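Local coordinates for protein hypothetical glycoside hydrolase (Parabacteroides distasonis, PDB 3TAW) that is of unknown function but is probably a five-bladed beta-propeller protein related to the glycoside hydrolases, at residues P303-T308 with G320-E325; D241-E246 with N263-P268; V259-G264 with A283-F288. One frame throughout, in Å; residues are numbered along the deposited sequence.

Contact 1 of 3, residues P303-T308 with G320-E325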
loop_
_atom_site.group_PDB
_atom_site.type_symbol
_atom_site.label_atom_id
_atom_site.label_comp_id
_atom_site.label_asym_id
_atom_site.label_seq_id
_atom_site.Cartn_x
_atom_site.Cartn_y
_atom_site.Cartn_z
ATOM N N PRO A 303 -12.542 -9.002 9.721
ATOM C CA PRO A 303 -11.806 -7.779 9.392
ATOM C C PRO A 303 -11.861 -6.752 10.523
ATOM O O PRO A 303 -12.831 -6.724 11.284
ATOM C CB PRO A 303 -12.529 -7.256 8.148
ATOM C CG PRO A 303 -13.885 -7.858 8.187
ATOM C CD PRO A 303 -13.750 -9.165 8.899
ATOM N N PHE A 304 -10.819 -5.939 10.639
ATOM C CA PHE A 304 -10.763 -4.892 11.666
ATOM C C PHE A 304 -11.301 -3.584 11.083
ATOM O O PHE A 304 -11.524 -2.648 11.819
ATOM C CB PHE A 304 -9.366 -4.688 12.231
ATOM C CG PHE A 304 -8.417 -3.999 11.305
ATOM C CD1 PHE A 304 -7.728 -4.705 10.348
ATOM C CD2 PHE A 304 -8.190 -2.643 11.405
ATOM C CE1 PHE A 304 -6.863 -4.067 9.483
ATOM C CE2 PHE A 304 -7.308 -1.997 10.561
ATOM C CZ PHE A 304 -6.636 -2.716 9.594
ATOM N N LEU A 305 -11.514 -3.550 9.774
ATOM C CA LEU A 305 -12.089 -2.384 9.088
ATOM C C LEU A 305 -12.894 -2.901 7.900
ATOM O O LEU A 305 -12.416 -3.762 7.183
ATOM C CB LEU A 305 -10.983 -1.462 8.597
ATOM C CG LEU A 305 -11.352 -0.037 8.150
ATOM C CD1 LEU A 305 -11.712 0.840 9.357
ATOM C CD2 LEU A 305 -10.178 0.588 7.366
ATOM N N GLN A 306 -14.104 -2.380 7.699
ATOM C CA GLN A 306 -14.945 -2.800 6.575
ATOM C C GLN A 306 -15.681 -1.590 6.003
ATOM O O GLN A 306 -15.849 -0.588 6.703
ATOM C CB GLN A 306 -15.957 -3.881 7.017
ATOM C CG GLN A 306 -17.037 -3.386 7.969
ATOM C CD GLN A 306 -18.120 -4.436 8.251
ATOM O OE1 GLN A 306 -18.300 -4.829 9.392
ATOM N NE2 GLN A 306 -18.822 -4.888 7.223
ATOM N N PRO A 307 -16.078 -1.664 4.723
ATOM C CA PRO A 307 -16.847 -0.542 4.161
ATOM C C PRO A 307 -18.111 -0.263 4.974
ATOM O O PRO A 307 -18.908 -1.178 5.246
ATOM C CB PRO A 307 -17.163 -1.005 2.751
ATOM C CG PRO A 307 -16.050 -1.926 2.409
ATOM C CD PRO A 307 -15.782 -2.680 3.692
ATOM N N THR A 308 -18.274 0.999 5.358
ATOM C CA THR A 308 -19.341 1.421 6.262
ATOM C C THR A 308 -20.053 2.646 5.716
ATOM O O THR A 308 -21.275 2.623 5.541
ATOM C CB THR A 308 -18.773 1.698 7.651
ATOM O OG1 THR A 308 -18.087 0.506 8.108
ATOM C CG2 THR A 308 -19.880 2.090 8.645
ATOM N N GLY A 320 -17.105 -2.047 -3.248
ATOM C CA GLY A 320 -16.590 -1.351 -2.072
ATOM C C GLY A 320 -15.218 -1.810 -1.619
ATOM O O GLY A 320 -14.875 -2.990 -1.739
ATOM N N THR A 321 -14.433 -0.866 -1.097
ATOM C CA THR A 321 -13.175 -1.199 -0.434
ATOM C C THR A 321 -12.930 -0.262 0.749
ATOM O O THR A 321 -13.421 0.874 0.797
ATOM C CB THR A 321 -11.906 -1.063 -1.358
ATOM O OG1 THR A 321 -11.575 0.317 -1.515
ATOM C CG2 THR A 321 -12.088 -1.695 -2.730
ATOM N N VAL A 322 -12.171 -0.775 1.700
ATOM C CA VAL A 322 -11.432 0.053 2.644
ATOM C C VAL A 322 -10.011 -0.473 2.539
ATOM O O VAL A 322 -9.586 -1.371 3.291
ATOM C CB VAL A 322 -12.028 0.040 4.084
ATOM C CG1 VAL A 322 -13.336 0.796 4.103
ATOM C CG2 VAL A 322 -12.213 -1.380 4.662
ATOM N N PHE A 323 -9.273 0.097 1.573
ATOM C CA PHE A 323 -8.024 -0.477 1.102
ATOM C C PHE A 323 -6.857 0.156 1.860
ATOM O O PHE A 323 -6.409 1.268 1.549
ATOM C CB PHE A 323 -7.881 -0.280 -0.414
ATOM C CG PHE A 323 -6.836 -1.162 -1.033
ATOM C CD1 PHE A 323 -7.116 -2.489 -1.355
ATOM C CD2 PHE A 323 -5.551 -0.676 -1.235
ATOM C CE1 PHE A 323 -6.137 -3.302 -1.911
ATOM C CE2 PHE A 323 -4.563 -1.482 -1.790
ATOM C CZ PHE A 323 -4.850 -2.780 -2.128
ATOM N N VAL A 324 -6.409 -0.546 2.895
ATOM C CA VAL A 324 -5.430 -0.012 3.825
ATOM C C VAL A 324 -4.062 0.009 3.198
ATOM O O VAL A 324 -3.637 -0.963 2.609
ATOM C CB VAL A 324 -5.455 -0.748 5.185
ATOM C CG1 VAL A 324 -6.817 -0.498 5.871
ATOM C CG2 VAL A 324 -5.140 -2.232 5.018
ATOM N N GLU A 325 -3.366 1.147 3.311
ATOM C CA GLU A 325 -2.120 1.303 2.545
ATOM C C GLU A 325 -1.084 2.267 3.108
ATOM O O GLU A 325 0.091 2.180 2.736
ATOM C CB GLU A 325 -2.495 1.698 1.105
ATOM C CG GLU A 325 -1.333 1.702 0.104
ATOM C CD GLU A 325 -1.804 1.783 -1.357
ATOM O OE1 GLU A 325 -2.960 1.410 -1.638
ATOM O OE2 GLU A 325 -1.018 2.243 -2.240
#
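Val322 sets its isopropyl group against the extended 305-307 backbone and meets three successive residues there. Its CG2 lies 3.5 Å from the carbonyl O of Leu305 and also touches CA of Gln306, while CG1 rests 3.7 Å from the backbone N of Pro307. The side chain of Leu305 covers the same valine from another direction: with CG anti to the backbone N (chi1 -166°), its CD2 methyl reaches both CB of Val322 and, at 3.8 Å, CG1 of Val324, so that one branch spans two residues on the same side of the strand. Pro307 closes the far end, where Pro307 CG lies 3.9 Å from Thr321 C. No hydrogen bond joins the two segments; the contact is apolar and largely buried. Farther out, Thr308 OG1 donates to Gln306 O (2.9 Å) from above the carbonyl plane and links Thr308 back to Gln306 within the loop. Backbone bonds from Phe304 and Leu305 to Ala283, and from Gly320 and Val322 to Tyr281, attach both segments to strand 281-288, while Leu336 and Tyr338 of strand 333-340 pack against the valines and the leucine from the neighbouring strand of the sheet.

Contact 2 of 3, residues D241-E246 with N263-P268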
loop_
_atom_site.group_PDB
_atom_site.type_symbol
_atom_site.label_atom_id
_atom_site.label_comp_id
_atom_site.label_asym_id
_atom_site.label_seq_id
_atom_site.Cartn_x
_atom_site.Cartn_y
_atom_site.Cartn_z
ATOM N N ASP A 241 -11.354 -12.854 3.572
ATOM C CA ASP A 241 -10.228 -12.908 2.647
ATOM C C ASP A 241 -10.180 -14.240 1.907
ATOM O O ASP A 241 -9.265 -15.024 2.081
ATOM C CB ASP A 241 -8.910 -12.607 3.376
ATOM C CG ASP A 241 -8.623 -13.550 4.553
ATOM O OD1 ASP A 241 -9.553 -14.215 5.104
ATOM O OD2 ASP A 241 -7.427 -13.593 4.967
ATOM N N SER A 242 -11.168 -14.431 1.039
ATOM C CA SER A 242 -11.450 -15.695 0.378
ATOM C C SER A 242 -11.151 -15.678 -1.117
ATOM O O SER A 242 -11.117 -16.746 -1.748
ATOM C CB SER A 242 -12.917 -16.090 0.638
ATOM O OG SER A 242 -13.808 -14.963 0.568
ATOM N N GLN A 243 -10.945 -14.491 -1.699
ATOM C CA GLN A 243 -10.492 -14.394 -3.086
ATOM C C GLN A 243 -9.103 -13.805 -3.240
ATOM O O GLN A 243 -8.345 -14.236 -4.113
ATOM C CB GLN A 243 -11.485 -13.610 -3.955
ATOM C CG GLN A 243 -11.145 -13.714 -5.443
ATOM C CD GLN A 243 -12.141 -12.987 -6.335
ATOM O OE1 GLN A 243 -11.778 -12.058 -7.062
ATOM N NE2 GLN A 243 -13.386 -13.406 -6.288
ATOM N N LEU A 244 -8.792 -12.794 -2.429
ATOM C CA LEU A 244 -7.466 -12.146 -2.456
ATOM C C LEU A 244 -6.981 -11.881 -1.047
ATOM O O LEU A 244 -7.783 -11.684 -0.133
ATOM C CB LEU A 244 -7.486 -10.814 -3.230
ATOM C CG LEU A 244 -7.954 -10.817 -4.687
ATOM C CD1 LEU A 244 -8.140 -9.361 -5.165
ATOM C CD2 LEU A 244 -7.018 -11.621 -5.601
ATOM N N THR A 245 -5.656 -11.891 -0.900
ATOM C CA THR A 245 -4.954 -11.468 0.331
ATOM C C THR A 245 -3.834 -10.497 -0.083
ATOM O O THR A 245 -2.714 -10.909 -0.421
ATOM C CB THR A 245 -4.339 -12.649 1.095
ATOM O OG1 THR A 245 -3.506 -13.407 0.211
ATOM C CG2 THR A 245 -5.430 -13.559 1.669
ATOM N N GLU A 246 -4.162 -9.209 -0.099
ATOM C CA GLU A 246 -3.301 -8.206 -0.721
ATOM C C GLU A 246 -2.648 -7.319 0.341
ATOM O O GLU A 246 -3.334 -6.631 1.128
ATOM C CB GLU A 246 -4.091 -7.358 -1.725
ATOM C CG GLU A 246 -3.250 -6.350 -2.465
ATOM C CD GLU A 246 -3.905 -5.819 -3.721
ATOM O OE1 GLU A 246 -5.149 -5.940 -3.832
ATOM O OE2 GLU A 246 -3.166 -5.311 -4.597
ATOM N N ASN A 263 -5.401 -6.547 2.879
ATOM C CA ASN A 263 -6.709 -6.348 2.301
ATOM C C ASN A 263 -7.258 -7.652 1.739
ATOM O O ASN A 263 -6.630 -8.278 0.885
ATOM C CB ASN A 263 -6.569 -5.307 1.208
ATOM C CG ASN A 263 -6.079 -3.975 1.766
ATOM O OD1 ASN A 263 -6.819 -3.316 2.499
ATOM N ND2 ASN A 263 -4.823 -3.595 1.464
ATOM N N GLY A 264 -8.398 -8.061 2.260
ATOM C CA GLY A 264 -9.055 -9.301 1.845
ATOM C C GLY A 264 -10.201 -9.022 0.924
ATOM O O GLY A 264 -11.047 -8.195 1.248
ATOM N N LYS A 265 -10.261 -9.714 -0.210
ATOM C CA LYS A 265 -11.425 -9.616 -1.075
ATOM C C LYS A 265 -12.334 -10.824 -0.807
ATOM O O LYS A 265 -11.869 -11.962 -0.829
ATOM C CB LYS A 265 -11.029 -9.594 -2.540
ATOM C CG LYS A 265 -12.249 -9.475 -3.477
ATOM C CD LYS A 265 -11.851 -9.326 -4.948
ATOM C CE LYS A 265 -13.058 -9.411 -5.866
ATOM N NZ LYS A 265 -12.655 -9.263 -7.329
ATOM N N ASN A 266 -13.622 -10.558 -0.596
ATOM C CA ASN A 266 -14.607 -11.594 -0.257
ATOM C C ASN A 266 -15.165 -12.312 -1.484
ATOM O O ASN A 266 -15.725 -11.710 -2.390
ATOM C CB ASN A 266 -15.733 -10.965 0.573
ATOM C CG ASN A 266 -16.557 -11.973 1.362
ATOM O OD1 ASN A 266 -16.083 -13.049 1.729
ATOM N ND2 ASN A 266 -17.802 -11.600 1.661
ATOM N N GLU A 267 -14.992 -13.618 -1.524
ATOM C CA GLU A 267 -15.613 -14.429 -2.565
ATOM C C GLU A 267 -17.133 -14.322 -2.420
ATOM O O GLU A 267 -17.659 -14.401 -1.303
ATOM C CB GLU A 267 -15.144 -15.888 -2.421
ATOM C CG GLU A 267 -15.548 -16.807 -3.569
ATOM C CD GLU A 267 -14.960 -16.425 -4.913
ATOM O OE1 GLU A 267 -13.819 -15.964 -4.985
ATOM O OE2 GLU A 267 -15.629 -16.631 -5.938
ATOM N N PRO A 268 -17.856 -14.139 -3.538
ATOM C CA PRO A 268 -19.312 -14.184 -3.405
ATOM C C PRO A 268 -19.806 -15.563 -2.940
ATOM O O PRO A 268 -19.195 -16.582 -3.284
ATOM C CB PRO A 268 -19.815 -13.922 -4.831
ATOM C CG PRO A 268 -18.683 -13.242 -5.540
ATOM C CD PRO A 268 -17.434 -13.829 -4.917
#
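Both Gln243 and Lys265 send CG anti to the backbone N (chi1 -170° and -179°), and both chains then run extended, which lays them side by side and brings the lysine ammonium to the glutamine amide. This happens at a classic beta bulge at the open end of the antiparallel hairpin formed by strands 244-254 and 257-265, where Gln243 and Leu244 together face Lys265. Lys265 NZ donates to Gln243 OE1 over 2.9 Å, approaching from above the amide carbonyl plane. The other end of the same amide is also engaged: Gln243 NE2 donates to Glu267 OE1 (2.9 Å), with the acceptor close to the amide plane but the carboxylate met from above its own plane. Held at both ends, the amide has its flip state defined, and it links a positive to a negative group. Leu244 lies alongside the aliphatic part of the lysine, CD1 of Leu244 against CD of Lys265 at 3.7 Å.

At the backbone of the bulge, Lys265 O accepts two N-H groups, a straighter bond from Gln243 N (2.8 Å) and a longer one from Ser242 N. Beyond the bulge the strands pair regularly, Glu246 and Asn263 exchanging two backbone bonds, while Asn263 OD1 accepts from Val324 N and its ND2 makes a weak bond to Glu246 O. The carboxylate of Asp241 turns elsewhere, to Arg236, Arg299 and Tyr262, but its CB packs 3.6 Å from CA of Gly264. Ser242 OG, which also bonds to Tyr239 O, accepts from Glu267 N at 2.8 Å with an N-H...O angle of 166°.

Contact 3 of 3, residues V259-G264 with A283-F288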
loop_
_atom_site.group_PDB
_atom_site.type_symbol
_atom_site.label_atom_id
_atom_site.label_comp_id
_atom_site.label_asym_id
_atom_site.label_seq_id
_atom_site.Cartn_x
_atom_site.Cartn_y
_atom_site.Cartn_z
ATOM N N VAL A 259 3.624 -7.591 12.529
ATOM C CA VAL A 259 2.226 -7.345 12.230
ATOM C C VAL A 259 2.093 -6.877 10.782
ATOM O O VAL A 259 2.732 -5.910 10.387
ATOM C CB VAL A 259 1.631 -6.274 13.175
ATOM C CG1 VAL A 259 0.158 -6.040 12.850
ATOM C CG2 VAL A 259 1.801 -6.704 14.649
ATOM N N LEU A 260 1.253 -7.570 10.010
ATOM C CA LEU A 260 0.976 -7.208 8.627
ATOM C C LEU A 260 -0.494 -6.876 8.458
ATOM O O LEU A 260 -1.345 -7.736 8.644
ATOM C CB LEU A 260 1.363 -8.349 7.683
ATOM C CG LEU A 260 1.034 -8.183 6.199
ATOM C CD1 LEU A 260 1.906 -7.036 5.593
ATOM C CD2 LEU A 260 1.163 -9.535 5.390
ATOM N N LEU A 261 -0.792 -5.618 8.138
ATOM C CA LEU A 261 -2.121 -5.225 7.730
ATOM C C LEU A 261 -2.272 -5.543 6.241
ATOM O O LEU A 261 -1.386 -5.259 5.433
ATOM C CB LEU A 261 -2.363 -3.732 7.985
ATOM C CG LEU A 261 -2.812 -3.295 9.382
ATOM C CD1 LEU A 261 -1.814 -3.697 10.489
ATOM C CD2 LEU A 261 -3.075 -1.784 9.479
ATOM N N TYR A 262 -3.398 -6.149 5.887
ATOM C CA TYR A 262 -3.635 -6.549 4.497
ATOM C C TYR A 262 -5.112 -6.422 4.162
ATOM O O TYR A 262 -5.951 -6.198 5.045
ATOM C CB TYR A 262 -3.073 -7.956 4.255
ATOM C CG TYR A 262 -3.871 -9.082 4.867
ATOM C CD1 TYR A 262 -3.640 -9.500 6.184
ATOM C CD2 TYR A 262 -4.857 -9.752 4.139
ATOM C CE1 TYR A 262 -4.356 -10.516 6.736
ATOM C CE2 TYR A 262 -5.581 -10.790 4.696
ATOM C CZ TYR A 262 -5.327 -11.171 6.000
ATOM O OH TYR A 262 -6.028 -12.190 6.573
ATOM N N ASN A 263 -5.401 -6.547 2.879
ATOM C CA ASN A 263 -6.709 -6.348 2.301
ATOM C C ASN A 263 -7.258 -7.652 1.739
ATOM O O ASN A 263 -6.630 -8.278 0.885
ATOM C CB ASN A 263 -6.569 -5.307 1.208
ATOM C CG ASN A 263 -6.079 -3.975 1.766
ATOM O OD1 ASN A 263 -6.819 -3.316 2.499
ATOM N ND2 ASN A 263 -4.823 -3.595 1.464
ATOM N N GLY A 264 -8.398 -8.061 2.260
ATOM C CA GLY A 264 -9.055 -9.301 1.845
ATOM C C GLY A 264 -10.201 -9.022 0.924
ATOM O O GLY A 264 -11.047 -8.195 1.248
ATOM N N ALA A 283 -10.358 -5.103 5.585
ATOM C CA ALA A 283 -8.974 -5.204 5.987
ATOM C C ALA A 283 -8.764 -6.182 7.140
ATOM O O ALA A 283 -9.496 -6.156 8.108
ATOM C CB ALA A 283 -8.435 -3.785 6.354
ATOM N N GLY A 284 -7.721 -7.000 7.023
ATOM C CA GLY A 284 -7.337 -7.973 8.049
ATOM C C GLY A 284 -5.923 -7.744 8.560
ATOM O O GLY A 284 -5.241 -6.799 8.167
ATOM N N GLN A 285 -5.489 -8.608 9.472
ATOM C CA GLN A 285 -4.119 -8.563 9.982
ATOM C C GLN A 285 -3.571 -9.947 10.192
ATOM O O GLN A 285 -4.290 -10.855 10.583
ATOM C CB GLN A 285 -4.013 -7.753 11.294
ATOM C CG GLN A 285 -4.487 -6.305 11.116
ATOM C CD GLN A 285 -4.262 -5.440 12.313
ATOM O OE1 GLN A 285 -3.395 -5.722 13.159
ATOM N NE2 GLN A 285 -5.005 -4.333 12.376
ATOM N N ALA A 286 -2.291 -10.103 9.890
ATOM C CA ALA A 286 -1.555 -11.324 10.170
ATOM C C ALA A 286 -0.375 -11.007 11.074
ATOM O O ALA A 286 0.077 -9.865 11.137
ATOM C CB ALA A 286 -1.073 -11.973 8.885
ATOM N N LEU A 287 0.139 -12.041 11.727
ATOM C CA LEU A 287 1.260 -11.947 12.646
ATOM C C LEU A 287 2.267 -13.017 12.275
ATOM O O LEU A 287 1.908 -14.194 12.147
ATOM C CB LEU A 287 0.788 -12.173 14.078
ATOM C CG LEU A 287 1.793 -11.919 15.194
ATOM C CD1 LEU A 287 2.069 -10.392 15.237
ATOM C CD2 LEU A 287 1.275 -12.462 16.540
ATOM N N PHE A 288 3.526 -12.619 12.094
ATOM C CA PHE A 288 4.596 -13.562 11.809
ATOM C C PHE A 288 5.637 -13.559 12.914
ATOM O O PHE A 288 5.804 -12.580 13.650
ATOM C CB PHE A 288 5.290 -13.214 10.485
ATOM C CG PHE A 288 4.407 -13.379 9.279
ATOM C CD1 PHE A 288 4.335 -14.584 8.636
ATOM C CD2 PHE A 288 3.619 -12.323 8.813
ATOM C CE1 PHE A 288 3.506 -14.747 7.531
ATOM C CE2 PHE A 288 2.791 -12.493 7.701
ATOM C CZ PHE A 288 2.742 -13.708 7.079
HETATM O O HOH W 1 -7.083 -11.188 9.022
#
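The phenol ring of Tyr262 lies across the neighbouring strand, with CA of Gly284 over one face, offset toward the rim, and with Leu260 O and the backbone N of Ala286 at its edge, near its plane. The two strands, 257-265 and 281-288, are antiparallel neighbours in a large mixed sheet, probably within one blade of a beta-propeller. A chi1 of 74° places the ring between the tyrosine's own backbone N and carbonyl carbon and leans it over the glycine, whose lack of a side chain leaves room for it; CE1 of Tyr262 comes to 3.5 Å from Gln285 N. Phe233 meets the ring edge-to-face, and Asp241 bonds its hydroxyl. At the other end, the Phe288 ring receives CD2 of Leu260 at its edge, 4.1 Å from CE2 of Phe288, and stacks with Tyr202.

On the opposite side of the sheet, Leu261 and Gln285 run alongside each other in the same direction, with Leu261 CD1 3.5 Å from Gln285 CD. The amide's polar end is anchored outside the pair, NE2 donating to Leu14 O. Farther along this face, Val259 CG2 touches Leu287 CD1 at 3.7 Å. Four backbone bonds hold the strands together, Leu260 and Ala286 exchanging two, as do Tyr262 and Gly284. A water bridges the tyrosine back to the strand it covers, donating to Tyr262 OH (2.8 Å) and accepting from Gln285 N (3.1 Å).

Contacts 2 and 3 use three consecutive strands of one mixed sheet, with strand 257-265 at the centre between 244-254 and 281-288; they share Asn263 and Gly264, and their centres lie about 12 Å apart. Contact 2 opens first along the chain, and contact 3 begins on strand 257-265, where contact 2 ends. Contact 1 follows both, its centre about 11 Å from that of contact 2 and about 12 Å from that of contact 3, and brings in strand 322-330 of a separate three-stranded sheet. There Phe323 CE1 packs 3.4 Å from Glu246 OE1 of contact 2. Together the three contacts join two successive sheets, consistent with adjacent blades of a propeller.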